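Local coordinates for bifunctional endomannanase/endoglucanase (Caldanaerobius polysaccharolyticus, PDB 3W0K), which probably hydrolyses internal beta-1,4 linkages in mannan and cellulose-type polysaccharides, as a family 5 glycoside hydrolase with a beta/alpha barrel, at residues His78-Tyr89 with Lys128-Pro139. Sequence-based numbering, arbitrary orientation.
Sequences HMCLNLHRAPGY and KFLSFDLVNEPP. With TRS (2-amino-2-hydroxymethyl-propane-1,3-diol), chain C.
Both nitrogens of the His-78 imidazole reach segment 128-139 and fix the ring's rotation: ND1 donates to Lys-128 O at 2.9 Å, in the plane of the ring though well above the carbonyl plane, while NE2 shares a nearly straight 2.7 Å bond with Ser-131 OG. The ring gets there because CG lies anti to the backbone N (chi1 171°). Beyond it the backbones run parallel, Met-79 and Leu-81 each bonding through N and O to residues flanking their partners Leu-130 and Phe-132. Met-79 CE lies alongside Leu-130 CD1 on the side facing helix 62-74, whereas Cys-80 SG packs on Asp-133 CB inside the barrel. These are neighbouring third and fourth strands of the eight-stranded TIM barrel, and their C-terminal ends open into the active-site cleft characteristic of family 5 glycoside hydrolases. Asn-82 points inward beside Asp-133, its ND2 giving a 3.0 Å bond to Asp-133 O; the Asp-133 carboxylate itself is paired with Arg-40. Leu-83 O accepts Asn-136 N at 3.0 Å. The ring of His-84 lies beside the Asn-136 amide, their planes 28° apart, and its NE2 donates to O2 of a bound Tris molecule at 2.8 Å. Glu-137 OE1 accepts both the Tris amine and Asn-136 ND2, while Glu-137 OE2 forms a salt bridge with Arg-196 and Asn-136 OD1 is hydrogen-bonded to Arg-40; in related enzymes the glutamate of this Asn-Glu-Pro sequence is the acid/base catalyst. Ala-86 to Tyr-89 form a type II beta turn, and Tyr-89, its last residue, presents its ring edge to Asn-136 O and its hydroxyl donates to Glu-137 O at 2.7 Å, in the carbonyl plane.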
ATOM      1  N   HIS A  78      11.518  -4.164   7.843  1.00  9.83           N
ATOM      2  CA  HIS A  78      11.362  -2.724   7.648  1.00  8.92           C
ATOM      3  C   HIS A  78       9.878  -2.390   7.767  1.00  9.78           C
ATOM      4  O   HIS A  78       9.032  -3.098   7.210  1.00 10.86           O
ATOM      5  CB  HIS A  78      11.850  -2.326   6.249  1.00  8.69           C
ATOM      6  CG  HIS A  78      11.543  -0.905   5.881  1.00  9.29           C
ATOM      7  ND1 HIS A  78      12.455   0.117   6.036  1.00 10.85           N
ATOM      8  CD2 HIS A  78      10.418  -0.334   5.384  1.00 10.70           C
ATOM      9  CE1 HIS A  78      11.904   1.256   5.653  1.00 10.83           C
ATOM     10  NE2 HIS A  78      10.669   1.010   5.254  1.00 10.76           N
ATOM     11  N   MET A  79       9.564  -1.318   8.491  1.00  8.05           N
ATOM     12  CA  MET A  79       8.177  -0.901   8.651  1.00  8.70           C
ATOM     13  C   MET A  79       7.898   0.380   7.881  1.00  9.50           C
ATOM     14  O   MET A  79       8.608   1.378   8.028  1.00  9.47           O
ATOM     15  CB  MET A  79       7.828  -0.686  10.125  1.00 10.00           C
ATOM     16  CG  MET A  79       6.348  -0.374  10.345  1.00 13.37           C
ATOM     17  SD  MET A  79       5.899  -0.149  12.075  1.00 15.30           S
ATOM     18  CE  MET A  79       5.550   1.602  12.112  1.00 16.13           C
ATOM     19  N   CYS A  80       6.874   0.334   7.038  1.00  8.21           N
ATOM     20  CA  CYS A  80       6.475   1.497   6.263  1.00  8.66           C
ATOM     21  C   CYS A  80       5.140   1.988   6.810  1.00  8.14           C
ATOM     22  O   CYS A  80       4.110   1.327   6.646  1.00  9.59           O
ATOM     23  CB  CYS A  80       6.342   1.137   4.783  1.00  8.10           C
ATOM     24  SG  CYS A  80       5.804   2.521   3.760  1.00 10.46           S
ATOM     25  N   LEU A  81       5.174   3.127   7.499  1.00  7.95           N
ATOM     26  CA  LEU A  81       3.976   3.722   8.089  1.00  7.91           C
ATOM     27  C   LEU A  81       3.249   4.556   7.044  1.00  7.66           C
ATOM     28  O   LEU A  81       3.837   5.452   6.440  1.00  7.95           O
ATOM     29  CB  LEU A  81       4.359   4.602   9.286  1.00  8.66           C
ATOM     30  CG  LEU A  81       3.224   5.350   9.990  1.00  8.49           C
ATOM     31  CD1 LEU A  81       2.246   4.373  10.623  1.00 11.32           C
ATOM     32  CD2 LEU A  81       3.813   6.281  11.048  1.00 11.34           C
ATOM     33  N   ASN A  82       1.962   4.278   6.860  1.00  7.93           N
ATOM     34  CA  ASN A  82       1.155   4.986   5.872  1.00  7.15           C
ATOM     35  C   ASN A  82      -0.127   5.579   6.442  1.00  8.22           C
ATOM     36  O   ASN A  82      -0.786   4.955   7.271  1.00  8.70           O
ATOM     37  CB  ASN A  82       0.778   4.015   4.736  1.00  8.15           C
ATOM     38  CG  ASN A  82      -0.339   4.550   3.844  1.00  7.79           C
ATOM     39  OD1 ASN A  82      -1.465   4.049   3.869  1.00  7.79           O
ATOM     40  ND2 ASN A  82      -0.034   5.581   3.066  1.00  8.67           N
ATOM     41  N   LEU A  83      -0.465   6.798   6.025  1.00  8.26           N
ATOM     42  CA  LEU A  83      -1.734   7.380   6.444  1.00  8.73           C
ATOM     43  C   LEU A  83      -2.708   6.939   5.352  1.00  7.32           C
ATOM     44  O   LEU A  83      -2.618   7.397   4.208  1.00  9.08           O
ATOM     45  CB  LEU A  83      -1.682   8.912   6.519  1.00 10.61           C
ATOM     46  CG  LEU A  83      -0.973   9.548   7.717  1.00 11.32           C
ATOM     47  CD1 LEU A  83      -1.229  11.053   7.710  1.00 10.80           C
ATOM     48  CD2 LEU A  83      -1.486   8.945   9.017  1.00 14.35           C
ATOM     49  N   HIS A  84      -3.557   5.967   5.677  1.00  8.23           N
ATOM     50  CA  HIS A  84      -4.535   5.451   4.723  1.00  8.49           C
ATOM     51  C   HIS A  84      -5.709   6.416   4.653  1.00  9.09           C
ATOM     52  O   HIS A  84      -6.211   6.728   3.566  1.00  9.29           O
ATOM     53  CB  HIS A  84      -5.002   4.058   5.123  1.00 10.10           C
ATOM     54  CG  HIS A  84      -5.773   3.368   4.047  1.00 10.35           C
ATOM     55  ND1 HIS A  84      -7.146   3.430   3.963  1.00 12.88           N
ATOM     56  CD2 HIS A  84      -5.362   2.654   2.973  1.00 12.66           C
ATOM     57  CE1 HIS A  84      -7.548   2.787   2.881  1.00 11.42           C
ATOM     58  NE2 HIS A  84      -6.484   2.307   2.263  1.00 12.32           N
ATOM     59  N   ARG A  85      -6.215   6.780   5.826  1.00  9.06           N
ATOM     60  CA  ARG A  85      -7.252   7.794   5.927  1.00  8.85           C
ATOM     61  C   ARG A  85      -6.451   8.901   6.598  1.00  9.03           C
ATOM     62  O   ARG A  85      -5.920   8.721   7.701  1.00  8.95           O
ATOM     63  CB  ARG A  85      -8.441   7.384   6.804  1.00  9.70           C
ATOM     64  CG  ARG A  85      -9.448   8.539   6.968  1.00  9.20           C
ATOM     65  CD  ARG A  85     -10.743   8.123   7.651  1.00  9.97           C
ATOM     66  NE  ARG A  85     -11.545   7.232   6.816  1.00  9.67           N
ATOM     67  CZ  ARG A  85     -12.392   7.627   5.870  1.00 10.51           C
ATOM     68  NH1 ARG A  85     -12.573   8.919   5.612  1.00 10.74           N
ATOM     69  NH2 ARG A  85     -13.058   6.716   5.168  1.00 11.00           N
ATOM     70  N   ALA A  86      -6.248   9.977   5.852  1.00  9.16           N
ATOM     71  CA  ALA A  86      -5.496  11.136   6.315  1.00  7.94           C
ATOM     72  C   ALA A  86      -6.454  12.305   6.459  1.00  8.49           C
ATOM     73  O   ALA A  86      -7.590  12.235   5.994  1.00  8.93           O
ATOM     74  CB  ALA A  86      -4.413  11.479   5.287  1.00 10.06           C
ATOM     75  N   PRO A  87      -6.035  13.374   7.157  1.00  8.80           N
ATOM     76  CA  PRO A  87      -6.925  14.529   7.306  1.00  8.79           C
ATOM     77  C   PRO A  87      -7.405  15.003   5.935  1.00  8.70           C
ATOM     78  O   PRO A  87      -6.602  15.418   5.090  1.00  9.26           O
ATOM     79  CB  PRO A  87      -6.016  15.566   7.958  1.00  8.41           C
ATOM     80  CG  PRO A  87      -5.179  14.725   8.863  1.00  9.23           C
ATOM     81  CD  PRO A  87      -4.828  13.530   7.994  1.00  9.88           C
ATOM     82  N   GLY A  88      -8.706  14.879   5.702  1.00  8.29           N
ATOM     83  CA  GLY A  88      -9.280  15.306   4.440  1.00  8.55           C
ATOM     84  C   GLY A  88      -9.247  14.324   3.283  1.00  9.04           C
ATOM     85  O   GLY A  88      -9.570  14.710   2.159  1.00  8.00           O
ATOM     86  N   TYR A  89      -8.847  13.076   3.521  1.00  9.11           N
ATOM     87  CA  TYR A  89      -8.826  12.101   2.429  1.00  8.65           C
ATOM     88  C   TYR A  89      -8.652  10.628   2.753  1.00  8.77           C
ATOM     89  O   TYR A  89      -7.827  10.242   3.571  1.00  8.79           O
ATOM     90  CB  TYR A  89      -7.747  12.441   1.384  1.00  9.51           C
ATOM     91  CG  TYR A  89      -7.760  11.495   0.190  1.00  9.53           C
ATOM     92  CD1 TYR A  89      -8.812  11.524  -0.722  1.00  8.61           C
ATOM     93  CD2 TYR A  89      -6.754  10.544   0.002  1.00  7.70           C
ATOM     94  CE1 TYR A  89      -8.870  10.633  -1.790  1.00  8.71           C
ATOM     95  CE2 TYR A  89      -6.804   9.641  -1.067  1.00  8.35           C
ATOM     96  CZ  TYR A  89      -7.865   9.696  -1.958  1.00  9.08           C
ATOM     97  OH  TYR A  89      -7.931   8.834  -3.032  1.00 10.01           O
ATOM     98  N   LYS A 128      16.547   2.170   7.347  1.00 12.88           N
ATOM     99  CA  LYS A 128      16.676   0.747   7.076  1.00 11.48           C
ATOM    100  C   LYS A 128      15.469   0.067   7.730  1.00 11.09           C
ATOM    101  O   LYS A 128      14.927  -0.905   7.202  1.00 10.66           O
ATOM    102  CB  LYS A 128      17.976   0.218   7.693  1.00 13.96           C
ATOM    103  CG  LYS A 128      18.187  -1.276   7.556  1.00 17.66           C
ATOM    104  CD  LYS A 128      19.573  -1.660   8.043  1.00 20.58           C
ATOM    105  CE  LYS A 128      19.784  -3.161   7.991  1.00 22.39           C
ATOM    106  NZ  LYS A 128      21.193  -3.515   8.321  1.00 25.74           N
ATOM    107  N   PHE A 129      15.001   0.653   8.831  1.00 10.77           N
ATOM    108  CA  PHE A 129      13.879   0.108   9.589  1.00 10.10           C
ATOM    109  C   PHE A 129      12.552   0.862   9.507  1.00  9.35           C
ATOM    110  O   PHE A 129      11.511   0.303   9.853  1.00  9.91           O
ATOM    111  CB  PHE A 129      14.279  -0.028  11.062  1.00 11.36           C
ATOM    112  CG  PHE A 129      15.338  -1.061  11.307  1.00 12.96           C
ATOM    113  CD1 PHE A 129      14.998  -2.402  11.415  1.00 12.96           C
ATOM    114  CD2 PHE A 129      16.677  -0.695  11.420  1.00 13.44           C
ATOM    115  CE1 PHE A 129      15.973  -3.373  11.632  1.00 13.28           C
ATOM    116  CE2 PHE A 129      17.662  -1.660  11.637  1.00 13.92           C
ATOM    117  CZ  PHE A 129      17.307  -3.000  11.743  1.00 13.36           C
ATOM    118  N   LEU A 130      12.572   2.111   9.051  1.00  8.85           N
ATOM    119  CA  LEU A 130      11.336   2.890   9.000  1.00  9.15           C
ATOM    120  C   LEU A 130      11.240   3.895   7.860  1.00  9.68           C
ATOM    121  O   LEU A 130      12.167   4.668   7.619  1.00  8.92           O
ATOM    122  CB  LEU A 130      11.142   3.625  10.336  1.00 10.18           C
ATOM    123  CG  LEU A 130       9.959   4.584  10.496  1.00  9.64           C
ATOM    124  CD1 LEU A 130       8.640   3.825  10.478  1.00 11.66           C
ATOM    125  CD2 LEU A 130      10.116   5.338  11.805  1.00 11.12           C
ATOM    126  N   SER A 131      10.103   3.876   7.168  1.00  9.68           N
ATOM    127  CA  SER A 131       9.833   4.818   6.085  1.00  8.87           C
ATOM    128  C   SER A 131       8.415   5.363   6.252  1.00  8.04           C
ATOM    129  O   SER A 131       7.581   4.744   6.920  1.00  8.92           O
ATOM    130  CB  SER A 131      10.008   4.164   4.707  1.00  9.68           C
ATOM    131  OG  SER A 131       9.116   3.083   4.509  1.00 10.55           O
ATOM    132  N   PHE A 132       8.165   6.536   5.672  1.00  8.37           N
ATOM    133  CA  PHE A 132       6.863   7.197   5.747  1.00  8.53           C
ATOM    134  C   PHE A 132       6.207   7.252   4.368  1.00  7.74           C
ATOM    135  O   PHE A 132       6.754   7.863   3.453  1.00  8.07           O
ATOM    136  CB  PHE A 132       7.023   8.647   6.235  1.00  9.23           C
ATOM    137  CG  PHE A 132       7.476   8.792   7.669  1.00  9.27           C
ATOM    138  CD1 PHE A 132       7.498   7.710   8.545  1.00  9.89           C
ATOM    139  CD2 PHE A 132       7.862  10.044   8.145  1.00  9.84           C
ATOM    140  CE1 PHE A 132       7.893   7.873   9.874  1.00 10.47           C
ATOM    141  CE2 PHE A 132       8.259  10.217   9.471  1.00 10.38           C
ATOM    142  CZ  PHE A 132       8.275   9.129  10.337  1.00  9.45           C
ATOM    143  N   ASP A 133       5.035   6.630   4.239  1.00  7.76           N
ATOM    144  CA  ASP A 133       4.261   6.609   2.989  1.00  8.96           C
ATOM    145  C   ASP A 133       3.177   7.664   3.232  1.00  7.52           C
ATOM    146  O   ASP A 133       2.169   7.403   3.888  1.00  7.91           O
ATOM    147  CB  ASP A 133       3.666   5.209   2.800  1.00  9.58           C
ATOM    148  CG  ASP A 133       2.937   5.037   1.482  1.00 10.72           C
ATOM    149  OD1 ASP A 133       2.982   5.935   0.610  1.00 10.64           O
ATOM    150  OD2 ASP A 133       2.311   3.972   1.320  1.00  9.82           O
ATOM    151  N   LEU A 134       3.395   8.852   2.673  1.00  8.73           N
ATOM    152  CA  LEU A 134       2.537  10.016   2.908  1.00  8.07           C
ATOM    153  C   LEU A 134       1.021   9.893   2.919  1.00  7.56           C
ATOM    154  O   LEU A 134       0.374  10.242   3.913  1.00  8.76           O
ATOM    155  CB  LEU A 134       2.987  11.190   2.033  1.00  7.97           C
ATOM    156  CG  LEU A 134       4.483  11.514   2.124  1.00  8.28           C
ATOM    157  CD1 LEU A 134       4.745  12.852   1.444  1.00  8.73           C
ATOM    158  CD2 LEU A 134       4.949  11.582   3.579  1.00 10.90           C
ATOM    159  N   VAL A 135       0.444   9.422   1.825  1.00  6.71           N
ATOM    160  CA  VAL A 135      -1.002   9.282   1.768  1.00  7.85           C
ATOM    161  C   VAL A 135      -1.364   8.181   0.785  1.00  8.36           C
ATOM    162  O   VAL A 135      -0.877   8.147  -0.345  1.00  9.24           O
ATOM    163  CB  VAL A 135      -1.701  10.640   1.430  1.00  7.77           C
ATOM    164  CG1 VAL A 135      -1.152  11.238   0.138  1.00 10.62           C
ATOM    165  CG2 VAL A 135      -3.215  10.455   1.355  1.00  9.15           C
ATOM    166  N   ASN A 136      -2.197   7.255   1.241  1.00  7.58           N
ATOM    167  CA  ASN A 136      -2.586   6.141   0.399  1.00  7.41           C
ATOM    168  C   ASN A 136      -3.402   6.511  -0.826  1.00  8.87           C
ATOM    169  O   ASN A 136      -4.355   7.279  -0.745  1.00  8.70           O
ATOM    170  CB  ASN A 136      -3.370   5.101   1.204  1.00  6.59           C
ATOM    171  CG  ASN A 136      -3.814   3.928   0.345  1.00  7.78           C
ATOM    172  OD1 ASN A 136      -3.019   3.050   0.028  1.00  7.73           O
ATOM    173  ND2 ASN A 136      -5.079   3.933  -0.066  1.00  8.08           N
ATOM    174  N   GLU A 137      -2.989   5.955  -1.960  1.00  8.61           N
ATOM    175  CA  GLU A 137      -3.678   6.096  -3.239  1.00  9.06           C
ATOM    176  C   GLU A 137      -4.471   7.376  -3.537  1.00  8.03           C
ATOM    177  O   GLU A 137      -5.704   7.380  -3.456  1.00  9.13           O
ATOM    178  CB  GLU A 137      -4.594   4.873  -3.414  1.00  8.36           C
ATOM    179  CG  GLU A 137      -3.844   3.534  -3.347  1.00  9.25           C
ATOM    180  CD  GLU A 137      -4.744   2.318  -3.155  1.00 11.17           C
ATOM    181  OE1 GLU A 137      -5.881   2.457  -2.654  1.00 10.88           O
ATOM    182  OE2 GLU A 137      -4.295   1.197  -3.486  1.00 10.91           O
ATOM    183  N   PRO A 138      -3.776   8.479  -3.875  1.00  8.80           N
ATOM    184  CA  PRO A 138      -4.448   9.747  -4.194  1.00  8.83           C
ATOM    185  C   PRO A 138      -5.427   9.499  -5.348  1.00  9.68           C
ATOM    186  O   PRO A 138      -5.257   8.554  -6.125  1.00 10.21           O
ATOM    187  CB  PRO A 138      -3.288  10.650  -4.620  1.00  9.15           C
ATOM    188  CG  PRO A 138      -2.154  10.145  -3.800  1.00 12.08           C
ATOM    189  CD  PRO A 138      -2.312   8.643  -3.896  1.00  9.94           C
ATOM    190  N   PRO A 139      -6.457  10.349  -5.482  1.00  9.44           N
ATOM    191  CA  PRO A 139      -7.462  10.199  -6.537  1.00  9.76           C
ATOM    192  C   PRO A 139      -7.006  10.546  -7.946  1.00  8.92           C
ATOM    193  O   PRO A 139      -5.852  10.914  -8.181  1.00 10.51           O
ATOM    194  CB  PRO A 139      -8.574  11.132  -6.070  1.00 10.49           C
ATOM    195  CG  PRO A 139      -7.810  12.259  -5.457  1.00  8.97           C
ATOM    196  CD  PRO A 139      -6.729  11.546  -4.662  1.00 10.05           C
TER
HETATM  197  C   TRS C 401      -7.025  -0.779  -0.713  1.00 18.33           C
HETATM  198  C1  TRS C 401      -8.309   0.064  -0.515  1.00 20.02           C
HETATM  199  C2  TRS C 401      -6.193  -0.529   0.524  1.00 15.96           C
HETATM  200  C3  TRS C 401      -7.174  -2.309  -0.670  1.00 19.96           C
HETATM  201  N   TRS C 401      -6.354  -0.356  -1.955  1.00 15.87           N
HETATM  202  O1  TRS C 401      -7.932   1.482  -0.184  1.00 23.87           O
HETATM  203  O2  TRS C 401      -5.374   0.718   0.297  1.00 13.24           O
HETATM  204  O3  TRS C 401      -7.947  -2.816  -1.872  1.00 23.20           O
HETATM  205  O   HOH W   1      -6.485   6.464   0.822  1.00  7.76           O